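Local coordinates for insecticidal protein (Brevibacillus laterosporus, PDB 7ML9) that is active against the western corn rootworm, probably by assembling into a beta-barrel pore in membranes, as relatives in the aerolysin and epsilon-toxin group do, at residues A47-N51 against S63-V69; I83-N89 against N222-W228; L107-N112 against P128-Y134; S186-P190 against Y279-F283. All coordinates share one frame; numbering follows the deposited sequence. Where two conformers were deposited one is given.

Interaction 1 of 4, residues A47-N51 against S63-V69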
loop_
_atom_site.group_PDB
_atom_site.type_symbol
_atom_site.label_atom_id
_atom_site.label_comp_id
_atom_site.label_asym_id
_atom_site.label_seq_id
_atom_site.Cartn_x
_atom_site.Cartn_y
_atom_site.Cartn_z
ATOM N N ALA A 47 -7.433 1.166 -42.928
ATOM C CA ALA A 47 -7.685 1.937 -44.144
ATOM C C ALA A 47 -7.133 1.247 -45.379
ATOM O O ALA A 47 -7.725 1.350 -46.460
ATOM C CB ALA A 47 -7.078 3.337 -44.023
ATOM N N TRP A 48 -6.015 0.542 -45.243
ATOM C CA TRP A 48 -5.269 0.064 -46.390
ATOM C C TRP A 48 -4.988 -1.427 -46.353
ATOM O O TRP A 48 -4.310 -1.925 -47.255
ATOM C CB TRP A 48 -3.935 0.829 -46.507
ATOM C CG TRP A 48 -4.102 2.303 -46.772
ATOM C CD1 TRP A 48 -3.670 3.336 -45.989
ATOM C CD2 TRP A 48 -4.746 2.907 -47.906
ATOM N NE1 TRP A 48 -4.008 4.540 -46.559
ATOM C CE2 TRP A 48 -4.668 4.305 -47.735
ATOM C CE3 TRP A 48 -5.375 2.398 -49.051
ATOM C CZ2 TRP A 48 -5.189 5.203 -48.669
ATOM C CZ3 TRP A 48 -5.904 3.296 -49.977
ATOM C CH2 TRP A 48 -5.803 4.680 -49.781
ATOM N N ASN A 49 -5.460 -2.143 -45.328
ATOM C CA ASN A 49 -5.202 -3.579 -45.165
ATOM C C ASN A 49 -3.712 -3.898 -45.092
ATOM O O ASN A 49 -3.253 -4.915 -45.615
ATOM C CB ASN A 49 -5.875 -4.384 -46.272
ATOM C CG ASN A 49 -7.370 -4.324 -46.174
ATOM O OD1 ASN A 49 -8.044 -3.715 -47.009
ATOM N ND2 ASN A 49 -7.903 -4.914 -45.117
ATOM N N THR A 50 -2.957 -3.039 -44.413
ATOM C CA THR A 50 -1.525 -3.214 -44.237
ATOM C C THR A 50 -1.245 -3.901 -42.900
ATOM O O THR A 50 -2.153 -4.174 -42.117
ATOM C CB THR A 50 -0.829 -1.856 -44.303
ATOM O OG1 THR A 50 -1.644 -0.882 -43.638
ATOM C CG2 THR A 50 -0.618 -1.432 -45.770
ATOM N N ASN A 51 0.030 -4.151 -42.619
ATOM C CA ASN A 51 0.468 -4.751 -41.359
ATOM C C ASN A 51 1.542 -3.890 -40.672
ATOM O O ASN A 51 2.538 -4.401 -40.144
ATOM C CB ASN A 51 0.963 -6.173 -41.589
ATOM C CG ASN A 51 2.271 -6.228 -42.391
ATOM O OD1 ASN A 51 2.646 -5.267 -43.077
ATOM N ND2 ASN A 51 2.979 -7.344 -42.285
ATOM N N SER A 63 -0.054 -4.161 -49.232
ATOM C CA SER A 63 -1.496 -4.224 -49.092
ATOM C C SER A 63 -2.072 -5.068 -50.217
ATOM O O SER A 63 -1.830 -4.757 -51.395
ATOM C CB SER A 63 -2.102 -2.835 -49.127
ATOM O OG SER A 63 -3.417 -2.876 -49.653
ATOM N N PRO A 64 -2.829 -6.128 -49.920
ATOM C CA PRO A 64 -3.452 -6.912 -51.000
ATOM C C PRO A 64 -4.371 -6.088 -51.874
ATOM O O PRO A 64 -4.647 -6.487 -53.011
ATOM C CB PRO A 64 -4.229 -7.997 -50.242
ATOM C CG PRO A 64 -3.591 -8.061 -48.891
ATOM C CD PRO A 64 -3.158 -6.659 -48.588
ATOM N N THR A 65 -4.842 -4.945 -51.388
ATOM C CA THR A 65 -5.757 -4.089 -52.125
ATOM C C THR A 65 -5.100 -2.819 -52.653
ATOM O O THR A 65 -5.786 -2.003 -53.274
ATOM C CB THR A 65 -6.951 -3.715 -51.233
ATOM O OG1 THR A 65 -7.922 -2.998 -52.003
ATOM C CG2 THR A 65 -6.505 -2.845 -50.052
ATOM N N GLU A 66 -3.798 -2.628 -52.431
ATOM C CA GLU A 66 -3.190 -1.331 -52.708
ATOM C C GLU A 66 -1.737 -1.422 -53.159
ATOM O O GLU A 66 -1.194 -0.458 -53.709
ATOM C CB GLU A 66 -3.276 -0.450 -51.463
ATOM C CG GLU A 66 -3.142 1.020 -51.739
ATOM C CD GLU A 66 -4.367 1.562 -52.418
ATOM O OE1 GLU A 66 -5.469 1.068 -52.094
ATOM O OE2 GLU A 66 -4.231 2.470 -53.266
ATOM N N GLY A 67 -1.091 -2.554 -52.921
ATOM C CA GLY A 67 0.320 -2.680 -53.224
ATOM C C GLY A 67 1.185 -2.271 -52.047
ATOM O O GLY A 67 0.731 -2.192 -50.900
ATOM N N ILE A 68 2.462 -2.012 -52.339
ATOM C CA ILE A 68 3.388 -1.589 -51.297
ATOM C C ILE A 68 3.025 -0.182 -50.850
ATOM O O ILE A 68 2.856 0.731 -51.670
ATOM C CB ILE A 68 4.843 -1.663 -51.784
ATOM C CG1 ILE A 68 5.173 -3.077 -52.276
ATOM C CG2 ILE A 68 5.796 -1.255 -50.665
ATOM C CD1 ILE A 68 5.168 -4.144 -51.188
ATOM N N VAL A 69 2.872 -0.009 -49.543
ATOM C CA VAL A 69 2.467 1.257 -48.951
ATOM C C VAL A 69 3.527 1.646 -47.934
ATOM O O VAL A 69 4.136 0.784 -47.291
ATOM C CB VAL A 69 1.073 1.159 -48.288
ATOM C CG1 VAL A 69 0.613 2.515 -47.815
ATOM C CG2 VAL A 69 0.071 0.576 -49.250
#
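The hydroxyl of S63 donates a hydrogen bond to the backbone oxygen of W48 at the end of helix 28-48, with OG 2.7 Å from O and lying nearly in line with the C=O bond. This one polar link is flanked by non-hydrogen-bonded contacts. On one side E66 brings its carboxylate to the six-membered part of the W48 indole: OE1 sits 3.1 Å from CZ3, near the ring plane and at the edge. The carboxylate plane is turned 65° from the ring, so the two groups do not stack. An acid placed at an aromatic C-H edge is probably mildly attractive. On the other side the methyl of T50 rests against both arms of the loop, its CG2 3.9 Å from S63 CB and 4.0 Å from V69 CB. P64 and T65 touch N49: CD of the proline rests 3.4 Å from N49 O, and T65 CG2 lies 3.5 Å from N49 OD1.

Second-shell features hold these groups in place. N49 is the first residue to leave the helix, with a positive phi of 58°, and T50 follows with its CG2 against the loop, while T50 OG1 is bonded to N45. S63 carries its OG anti to its own backbone N (chi1 151°), where it also receives a weak bond from T65 N. The backbone of S63 is gripped in turn, its O accepting from both E66 N and G67 N. E66 and G67 thus share S63 as their partner, a classic beta bulge, here in the hairpin between strands 59-63 and 69-71.

Interaction 2 of 4, residues I83-N89 against N222-W228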
loop_
_atom_site.group_PDB
_atom_site.type_symbol
_atom_site.label_atom_id
_atom_site.label_comp_id
_atom_site.label_asym_id
_atom_site.label_seq_id
_atom_site.Cartn_x
_atom_site.Cartn_y
_atom_site.Cartn_z
ATOM N N ILE A 83 3.237 13.115 -27.596
ATOM C CA ILE A 83 2.327 13.527 -26.532
ATOM C C ILE A 83 2.566 14.993 -26.192
ATOM O O ILE A 83 3.711 15.431 -26.074
ATOM C CB ILE A 83 2.506 12.657 -25.269
ATOM C CG1 ILE A 83 2.141 11.197 -25.578
ATOM C CG2 ILE A 83 1.641 13.201 -24.132
ATOM C CD1 ILE A 83 0.648 10.984 -25.757
ATOM N N SER A 84 1.497 15.753 -26.046
ATOM C CA SER A 84 1.620 17.116 -25.556
ATOM C C SER A 84 0.639 17.294 -24.417
ATOM O O SER A 84 -0.295 16.508 -24.256
ATOM C CB SER A 84 1.365 18.160 -26.660
ATOM O OG SER A 84 -0.006 18.162 -27.042
ATOM N N GLN A 85 0.864 18.350 -23.629
ATOM C CA GLN A 85 0.039 18.674 -22.473
ATOM C C GLN A 85 0.014 17.532 -21.459
ATOM O O GLN A 85 -1.000 17.305 -20.794
ATOM C CB GLN A 85 -1.387 19.051 -22.884
ATOM C CG GLN A 85 -1.519 20.442 -23.485
ATOM C CD GLN A 85 -2.859 20.641 -24.161
ATOM O OE1 GLN A 85 -3.912 20.520 -23.528
ATOM N NE2 GLN A 85 -2.832 20.945 -25.451
ATOM N N TYR A 86 1.126 16.813 -21.338
ATOM C CA TYR A 86 1.209 15.721 -20.373
ATOM C C TYR A 86 1.219 16.295 -18.961
ATOM O O TYR A 86 1.972 17.227 -18.671
ATOM C CB TYR A 86 2.462 14.886 -20.623
ATOM C CG TYR A 86 2.718 13.871 -19.527
ATOM C CD1 TYR A 86 2.004 12.683 -19.476
ATOM C CD2 TYR A 86 3.653 14.115 -18.525
ATOM C CE1 TYR A 86 2.221 11.752 -18.447
ATOM C CE2 TYR A 86 3.871 13.199 -17.495
ATOM C CZ TYR A 86 3.160 12.019 -17.466
ATOM O OH TYR A 86 3.377 11.097 -16.454
ATOM N N LYS A 87 0.395 15.734 -18.078
ATOM C CA LYS A 87 0.226 16.295 -16.747
ATOM C C LYS A 87 -0.194 15.186 -15.797
ATOM O O LYS A 87 -1.041 14.367 -16.144
ATOM C CB LYS A 87 -0.837 17.405 -16.766
ATOM C CG LYS A 87 -1.062 18.098 -15.443
ATOM C CD LYS A 87 -1.747 19.437 -15.674
ATOM C CE LYS A 87 -1.482 20.404 -14.529
ATOM N NZ LYS A 87 -2.374 20.112 -13.374
ATOM N N VAL A 88 0.387 15.155 -14.601
ATOM C CA VAL A 88 -0.125 14.289 -13.546
ATOM C C VAL A 88 -1.175 15.105 -12.798
ATOM O O VAL A 88 -0.852 16.116 -12.175
ATOM C CB VAL A 88 0.986 13.802 -12.611
ATOM C CG1 VAL A 88 0.396 12.892 -11.552
ATOM C CG2 VAL A 88 2.068 13.076 -13.406
ATOM N N ASN A 89 -2.435 14.688 -12.883
ATOM C CA ASN A 89 -3.538 15.455 -12.307
ATOM C C ASN A 89 -3.803 15.111 -10.846
ATOM O O ASN A 89 -4.125 16.000 -10.052
ATOM C CB ASN A 89 -4.825 15.221 -13.096
ATOM C CG ASN A 89 -4.681 15.577 -14.554
ATOM O OD1 ASN A 89 -4.195 16.654 -14.880
ATOM N ND2 ASN A 89 -5.105 14.676 -15.439
ATOM N N ASN A 222 -3.872 9.773 -12.094
ATOM C CA ASN A 222 -4.706 10.285 -13.172
ATOM C C ASN A 222 -3.839 11.243 -13.975
ATOM O O ASN A 222 -3.326 12.224 -13.420
ATOM C CB ASN A 222 -5.944 10.982 -12.607
ATOM C CG ASN A 222 -6.864 11.541 -13.685
ATOM O OD1 ASN A 222 -6.451 12.328 -14.539
ATOM N ND2 ASN A 222 -8.129 11.153 -13.628
ATOM N N VAL A 223 -3.642 10.945 -15.263
ATOM C CA VAL A 223 -2.745 11.741 -16.097
ATOM C C VAL A 223 -3.486 12.218 -17.342
ATOM O O VAL A 223 -4.366 11.531 -17.871
ATOM C CB VAL A 223 -1.460 10.971 -16.490
ATOM C CG1 VAL A 223 -0.783 10.366 -15.258
ATOM C CG2 VAL A 223 -1.765 9.887 -17.472
ATOM N N GLY A 224 -3.113 13.410 -17.810
ATOM C CA GLY A 224 -3.725 14.023 -18.968
ATOM C C GLY A 224 -2.725 14.144 -20.109
ATOM O O GLY A 224 -1.523 13.951 -19.935
ATOM N N GLY A 225 -3.246 14.420 -21.299
ATOM C CA GLY A 225 -2.371 14.543 -22.453
ATOM C C GLY A 225 -3.129 14.427 -23.757
ATOM O O GLY A 225 -4.306 14.056 -23.794
ATOM N N ILE A 226 -2.411 14.758 -24.835
ATOM C CA ILE A 226 -2.914 14.760 -26.208
ATOM C C ILE A 226 -1.986 13.886 -27.039
ATOM O O ILE A 226 -0.773 14.127 -27.062
ATOM C CB ILE A 226 -2.952 16.182 -26.807
ATOM C CG1 ILE A 226 -3.794 17.141 -25.968
ATOM C CG2 ILE A 226 -3.449 16.135 -28.262
ATOM C CD1 ILE A 226 -5.249 16.729 -25.859
ATOM N N ALA A 227 -2.543 12.886 -27.730
ATOM C CA ALA A 227 -1.734 11.957 -28.514
ATOM C C ALA A 227 -1.677 12.402 -29.974
ATOM O O ALA A 227 -2.723 12.653 -30.586
ATOM C CB ALA A 227 -2.286 10.530 -28.434
ATOM N N TRP A 228 -0.469 12.452 -30.537
ATOM C CA TRP A 228 -0.257 13.001 -31.878
ATOM C C TRP A 228 0.062 11.870 -32.841
ATOM O O TRP A 228 0.983 11.078 -32.600
ATOM C CB TRP A 228 0.858 14.074 -31.869
ATOM C CG TRP A 228 0.378 15.336 -31.238
ATOM C CD1 TRP A 228 0.329 15.618 -29.890
ATOM C CD2 TRP A 228 -0.195 16.469 -31.904
ATOM N NE1 TRP A 228 -0.242 16.849 -29.693
ATOM C CE2 TRP A 228 -0.569 17.391 -30.911
ATOM C CE3 TRP A 228 -0.426 16.790 -33.247
ATOM C CZ2 TRP A 228 -1.153 18.621 -31.219
ATOM C CZ3 TRP A 228 -1.009 18.004 -33.547
ATOM C CH2 TRP A 228 -1.362 18.907 -32.539
#
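I83-N89 runs antiparallel to N222-W228, strand 86-89 and its partner at 157°, with S84 and I226, then K87 and G224, as hydrogen-bonded pairs. Between these pairs Q85 and Y86 both face the single residue G225, a beta bulge that shifts the register by one. The bonds resume beyond it, G224 N reaching K87 O at 2.8 Å, whereas K87 N approaches G224 O from above the carbonyl plane at 3.2 Å.

Each end of the pairing is reinforced by polar side chains. S84 holds OG between its backbone N and carbonyl carbon (chi1 69°), and there it accepts from the indole of W228, NE1 to OG 3.0 Å and in the ring plane. At the far end N89 adds a side-chain hydrogen bond to its backbone one: ND2 points at N222 OD1 over 2.9 Å, almost straight at 172°, although the two amide planes are steeply turned. These strands belong to the long, twisted beta-sheet that gives aerolysin-like toxins their elongated form, and helices 28-48 and 242-252 cover the face bearing I83 and A227. On that face I83 CD1 lies 4.0 Å from A227 CB, with L32 and I242 adding to the cluster. The Y86 ring sits obliquely by V223, CE1 to CB 4.2 Å, and its hydroxyl is bonded to the carbonyl of L148. On the face that carries I226, the Q85 chain runs alongside it, NE2 4.0 Å from CG1.

Interaction 3 of 4, residues L107-N112 against P128-Y134. With EDO (1,2-ethanediol), chain I.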
loop_
_atom_site.group_PDB
_atom_site.type_symbol
_atom_site.label_atom_id
_atom_site.label_comp_id
_atom_site.label_asym_id
_atom_site.label_seq_id
_atom_site.Cartn_x
_atom_site.Cartn_y
_atom_site.Cartn_z
ATOM N N LEU A 107 5.007 -11.018 25.285
ATOM C CA LEU A 107 6.234 -10.462 25.844
ATOM C C LEU A 107 6.031 -10.247 27.341
ATOM O O LEU A 107 5.128 -9.518 27.745
ATOM C CB LEU A 107 6.605 -9.146 25.143
ATOM C CG LEU A 107 6.896 -9.276 23.634
ATOM C CD1 LEU A 107 6.990 -7.907 22.934
ATOM C CD2 LEU A 107 8.138 -10.104 23.388
ATOM N N TYR A 108 6.863 -10.892 28.147
ATOM C CA TYR A 108 6.798 -10.721 29.602
ATOM C C TYR A 108 7.089 -9.271 29.997
ATOM O O TYR A 108 8.120 -8.715 29.616
ATOM C CB TYR A 108 7.794 -11.672 30.258
ATOM C CG TYR A 108 7.865 -11.524 31.760
ATOM C CD1 TYR A 108 6.741 -11.748 32.549
ATOM C CD2 TYR A 108 9.041 -11.132 32.379
ATOM C CE1 TYR A 108 6.801 -11.606 33.926
ATOM C CE2 TYR A 108 9.112 -10.983 33.755
ATOM C CZ TYR A 108 7.986 -11.231 34.521
ATOM O OH TYR A 108 8.057 -11.087 35.887
ATOM N N ALA A 109 6.166 -8.656 30.747
ATOM C CA ALA A 109 6.251 -7.255 31.133
ATOM C C ALA A 109 6.610 -7.027 32.605
ATOM O O ALA A 109 6.932 -5.889 32.973
ATOM C CB ALA A 109 4.925 -6.542 30.842
ATOM N N GLY A 110 6.534 -8.045 33.462
ATOM C CA GLY A 110 6.900 -7.872 34.858
ATOM C C GLY A 110 5.920 -8.584 35.773
ATOM O O GLY A 110 5.012 -9.289 35.326
ATOM N N LYS A 111 6.099 -8.398 37.079
ATOM C CA LYS A 111 5.226 -9.092 38.031
ATOM C C LYS A 111 5.170 -8.336 39.347
ATOM O O LYS A 111 6.031 -7.506 39.635
ATOM C CB LYS A 111 5.699 -10.520 38.273
ATOM C CG LYS A 111 7.055 -10.666 38.966
ATOM C CD LYS A 111 7.501 -12.125 38.886
ATOM C CE LYS A 111 8.774 -12.418 39.684
ATOM N NZ LYS A 111 9.099 -11.361 40.690
ATOM N N ASN A 112 4.158 -8.656 40.156
ATOM C CA ASN A 112 4.098 -8.116 41.511
ATOM C C ASN A 112 3.296 -9.079 42.379
ATOM O O ASN A 112 2.617 -9.979 41.876
ATOM C CB ASN A 112 3.485 -6.713 41.550
ATOM C CG ASN A 112 4.500 -5.600 41.206
ATOM O OD1 ASN A 112 4.302 -4.857 40.238
ATOM N ND2 ASN A 112 5.567 -5.467 42.007
ATOM N N PRO A 128 -0.683 -3.172 40.583
ATOM C CA PRO A 128 -0.009 -2.018 39.986
ATOM C C PRO A 128 -0.354 -1.936 38.504
ATOM O O PRO A 128 -0.952 -2.845 37.922
ATOM C CB PRO A 128 1.480 -2.310 40.202
ATOM C CG PRO A 128 1.527 -3.426 41.216
ATOM C CD PRO A 128 0.265 -4.202 41.036
ATOM N N GLU A 129 0.007 -0.810 37.898
ATOM C CA GLU A 129 0.037 -0.733 36.445
ATOM C C GLU A 129 1.289 -1.415 35.925
ATOM O O GLU A 129 2.368 -1.294 36.510
ATOM C CB GLU A 129 0.005 0.722 35.988
ATOM C CG GLU A 129 -1.314 1.375 36.280
ATOM C CD GLU A 129 -1.315 2.842 35.944
ATOM O OE1 GLU A 129 -0.217 3.406 35.737
ATOM O OE2 GLU A 129 -2.415 3.434 35.898
ATOM N N PHE A 130 1.145 -2.163 34.843
ATOM C CA PHE A 130 2.307 -2.700 34.167
ATOM C C PHE A 130 2.554 -1.862 32.917
ATOM O O PHE A 130 1.706 -1.062 32.510
ATOM C CB PHE A 130 2.121 -4.178 33.839
ATOM C CG PHE A 130 1.993 -5.063 35.071
ATOM C CD1 PHE A 130 0.754 -5.313 35.633
ATOM C CD2 PHE A 130 3.120 -5.647 35.640
ATOM C CE1 PHE A 130 0.629 -6.126 36.751
ATOM C CE2 PHE A 130 3.014 -6.468 36.772
ATOM C CZ PHE A 130 1.765 -6.701 37.323
ATOM N N ASN A 131 3.742 -2.018 32.338
ATOM C CA ASN A 131 4.142 -1.185 31.210
ATOM C C ASN A 131 5.078 -1.966 30.303
ATOM O O ASN A 131 5.640 -2.998 30.686
ATOM C CB ASN A 131 4.825 0.108 31.672
ATOM C CG ASN A 131 6.267 -0.118 32.115
ATOM O OD1 ASN A 131 7.190 -0.210 31.290
ATOM N ND2 ASN A 131 6.468 -0.195 33.430
ATOM N N TYR A 132 5.255 -1.453 29.087
ATOM C CA TYR A 132 6.204 -2.046 28.158
ATOM C C TYR A 132 6.609 -0.947 27.191
ATOM O O TYR A 132 5.771 -0.140 26.792
ATOM C CB TYR A 132 5.618 -3.254 27.403
ATOM C CG TYR A 132 6.665 -4.217 26.910
ATOM C CD1 TYR A 132 7.267 -4.048 25.667
ATOM C CD2 TYR A 132 7.070 -5.296 27.691
ATOM C CE1 TYR A 132 8.248 -4.924 25.224
ATOM C CE2 TYR A 132 8.043 -6.172 27.250
ATOM C CZ TYR A 132 8.620 -5.982 26.013
ATOM O OH TYR A 132 9.587 -6.845 25.583
ATOM N N THR A 133 7.891 -0.894 26.860
ATOM C CA THR A 133 8.398 0.081 25.899
ATOM C C THR A 133 8.567 -0.647 24.575
ATOM O O THR A 133 9.398 -1.550 24.449
ATOM C CB THR A 133 9.702 0.708 26.374
ATOM O OG1 THR A 133 9.428 1.464 27.563
ATOM C CG2 THR A 133 10.267 1.650 25.287
ATOM N N TYR A 134 7.758 -0.265 23.604
ATOM C CA TYR A 134 7.594 -1.049 22.392
ATOM C C TYR A 134 7.870 -0.174 21.177
ATOM O O TYR A 134 7.500 1.001 21.159
ATOM C CB TYR A 134 6.173 -1.611 22.323
ATOM C CG TYR A 134 5.982 -2.664 21.265
ATOM C CD1 TYR A 134 6.409 -3.968 21.470
ATOM C CD2 TYR A 134 5.379 -2.350 20.045
ATOM C CE1 TYR A 134 6.234 -4.949 20.498
ATOM C CE2 TYR A 134 5.202 -3.314 19.071
ATOM C CZ TYR A 134 5.636 -4.613 19.294
ATOM O OH TYR A 134 5.458 -5.582 18.318
HETATM C C1 EDO I . 7.309 -13.189 43.438
HETATM O O1 EDO I . 7.342 -11.959 42.706
HETATM C C2 EDO I . 8.360 -14.148 42.904
HETATM O O2 EDO I . 7.726 -15.405 42.653
HETATM O O HOH W 1 5.878 -3.780 33.752
#
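Y132 and L107 meet at about a right angle, the hydroxyl-bearing end of the ring lying against the leucine CB at 3.9 Å from CZ. The strands carrying them do not pair with one another: 107-112 is hydrogen-bonded to strand 201-229 and F130 to S189, so the two sit as facing layers, in the manner of a beta sandwich. Y132 holds CG anti to its backbone N (chi1 -156°), which swings the ring across the gap. Its CE2 edge then meets the carbonyl of Y108 in the ring plane, 3.5 Å from O, while CD2 touches the methyl of A109. Past Y132, L107 extends CD1 to the edge of Y134, 3.9 Å from CE1, and the Y134 hydroxyl goes on to bond N278.

F130 also presents an edge, not a face. Its CE2 comes within 3.7 Å of K111 N, near the ring plane, against the backbone where G110 offers no side chain. Further along, N112 crosses P128 obliquely, its OD1 3.3 Å from CG.

Between these two segments a water supplies a polar link, accepting from N131 N at 3.1 Å; its approach to A109 O is too short to be trusted in detail. On the outer side of 107-112, the Y108 ring covers G110, whose N lies 3.5 Å above the ring centre, and K111 extends NZ to O1 of a 1,2-ethanediol, probably from the crystallisation liquor, at 2.7 Å.

Interaction 4 of 4, residues S186-P190 against Y279-F283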
loop_
_atom_site.group_PDB
_atom_site.type_symbol
_atom_site.label_atom_id
_atom_site.label_comp_id
_atom_site.label_asym_id
_atom_site.label_seq_id
_atom_site.Cartn_x
_atom_site.Cartn_y
_atom_site.Cartn_z
ATOM N N SER A 186 4.875 3.828 24.840
ATOM C CA SER A 186 4.701 3.182 26.131
ATOM C C SER A 186 3.292 2.614 26.162
ATOM O O SER A 186 2.319 3.348 25.945
ATOM C CB SER A 186 4.927 4.162 27.284
ATOM O OG SER A 186 5.025 3.466 28.516
ATOM N N TYR A 187 3.194 1.307 26.390
ATOM C CA TYR A 187 1.929 0.637 26.646
ATOM C C TYR A 187 1.750 0.473 28.148
ATOM O O TYR A 187 2.701 0.133 28.854
ATOM C CB TYR A 187 1.887 -0.737 25.981
ATOM C CG TYR A 187 1.918 -0.699 24.463
ATOM C CD1 TYR A 187 1.180 0.233 23.756
ATOM C CD2 TYR A 187 2.668 -1.622 23.750
ATOM C CE1 TYR A 187 1.195 0.250 22.362
ATOM C CE2 TYR A 187 2.691 -1.612 22.351
ATOM C CZ TYR A 187 1.956 -0.673 21.676
ATOM O OH TYR A 187 1.981 -0.670 20.292
ATOM N N LYS A 188 0.533 0.703 28.629
ATOM C CA LYS A 188 0.236 0.616 30.052
ATOM C C LYS A 188 -1.035 -0.198 30.263
ATOM O O LYS A 188 -2.002 -0.066 29.504
ATOM C CB LYS A 188 0.087 2.012 30.646
ATOM C CG LYS A 188 -0.274 2.064 32.108
ATOM C CD LYS A 188 -0.151 3.492 32.620
ATOM C CE LYS A 188 -0.908 4.464 31.734
ATOM N NZ LYS A 188 -1.924 5.245 32.494
ATOM N N SER A 189 -1.020 -1.068 31.278
ATOM C CA SER A 189 -2.221 -1.790 31.676
ATOM C C SER A 189 -2.803 -1.114 32.900
ATOM O O SER A 189 -2.068 -0.904 33.881
ATOM C CB SER A 189 -1.908 -3.248 31.986
ATOM O OG SER A 189 -1.170 -3.338 33.183
ATOM N N PRO A 190 -4.075 -0.721 32.890
ATOM C CA PRO A 190 -4.657 -0.116 34.090
ATOM C C PRO A 190 -4.691 -1.109 35.247
ATOM O O PRO A 190 -4.637 -2.329 35.069
ATOM C CB PRO A 190 -6.073 0.281 33.649
ATOM C CG PRO A 190 -6.014 0.311 32.147
ATOM C CD PRO A 190 -5.018 -0.739 31.760
ATOM N N TYR A 279 2.565 -4.010 16.298
ATOM C CA TYR A 279 1.978 -3.202 17.356
ATOM C C TYR A 279 1.629 -4.123 18.519
ATOM O O TYR A 279 1.478 -5.337 18.347
ATOM C CB TYR A 279 0.730 -2.455 16.860
ATOM C CG TYR A 279 -0.126 -3.306 15.938
ATOM C CD1 TYR A 279 -0.984 -4.280 16.451
ATOM C CD2 TYR A 279 -0.061 -3.157 14.554
ATOM C CE1 TYR A 279 -1.758 -5.080 15.614
ATOM C CE2 TYR A 279 -0.826 -3.955 13.709
ATOM C CZ TYR A 279 -1.673 -4.912 14.242
ATOM O OH TYR A 279 -2.439 -5.699 13.404
ATOM N N GLY A 280 1.524 -3.536 19.710
ATOM C CA GLY A 280 0.908 -4.245 20.812
ATOM C C GLY A 280 -0.603 -4.242 20.675
ATOM O O GLY A 280 -1.202 -3.323 20.113
ATOM N N THR A 281 -1.230 -5.299 21.188
ATOM C CA THR A 281 -2.682 -5.439 21.138
ATOM C C THR A 281 -3.350 -5.254 22.495
ATOM O O THR A 281 -4.260 -4.422 22.629
ATOM C CB THR A 281 -3.050 -6.804 20.531
ATOM O OG1 THR A 281 -2.327 -7.856 21.179
ATOM C CG2 THR A 281 -2.674 -6.822 19.040
ATOM N N ASP A 282 -2.916 -5.991 23.518
ATOM C CA ASP A 282 -3.456 -5.816 24.861
ATOM C C ASP A 282 -2.512 -6.504 25.842
ATOM O O ASP A 282 -1.496 -7.080 25.450
ATOM C CB ASP A 282 -4.898 -6.350 24.962
ATOM C CG ASP A 282 -5.002 -7.879 24.814
ATOM O OD1 ASP A 282 -3.985 -8.606 24.712
ATOM O OD2 ASP A 282 -6.153 -8.365 24.807
ATOM N N PHE A 283 -2.855 -6.431 27.128
ATOM C CA PHE A 283 -2.152 -7.177 28.166
ATOM C C PHE A 283 -3.005 -8.360 28.616
ATOM O O PHE A 283 -4.234 -8.263 28.686
ATOM C CB PHE A 283 -1.840 -6.301 29.387
ATOM C CG PHE A 283 -0.706 -5.327 29.182
ATOM C CD1 PHE A 283 0.610 -5.726 29.353
ATOM C CD2 PHE A 283 -0.966 -4.008 28.823
ATOM C CE1 PHE A 283 1.664 -4.813 29.176
ATOM C CE2 PHE A 283 0.075 -3.097 28.644
ATOM C CZ PHE A 283 1.380 -3.499 28.825
#
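This is a buried, largely aromatic contact between facing strands 178-189 and 266-289, in the manner of the beta sandwich of aerolysin-like toxins. Running in nearly the same direction, 25° apart, their short segments are too distant for backbone pairing and meet through side chains that point into the space between them.

Y187 spans that space at one end. With CG beside its backbone N (chi1 -65°), it lays its ring along G280, where the absence of a side chain lets CE2 come to 3.5 Å from CA. The hydroxyl accepts a fairly straight bond from G280 N, 3.0 Å from OH and 162° at the hydrogen. The same oxygen is also bonded to the carboxylate of E136, so two partners fix the end of the ring in the interior.

F283 crosses back from the other strand. The edge of its ring faces the backbone around Y187 O, and CE2 lies 4.0 Å from Y187 CB and 3.5 Å from K188 C. L208 and A109 also touch this phenyl group. Of the residues of 186-190, S189 comes closest to it: while OG lies over one face of the ring and is bonded to F130 N, CB rests 3.4 Å from F283 CD2.

How the interactions relate
Interactions 1 and 2 lie toward one end of the elongated molecule, their centres about 32 Å apart, and interactions 3 and 4 lie beyond its centre. Interaction 4 is buried and interaction 2 partly so, whereas 1 and 3 are surface contacts. Only interaction 2 is a true strand pairing, rich in backbone bonds; interaction 1 has one serine hydroxyl bond among apolar and carboxylate-to-ring-edge contacts, interaction 3 relies on ring edges and a water, interaction 4 on aromatic rings and a tyrosine bond. Strand 86-115 serves 2 and 3, although their nearest atoms are about 35 Å apart. Interactions 3 and 4 adjoin: Y132 O lies 3.0 Å from Y187 N, a probable hydrogen bond.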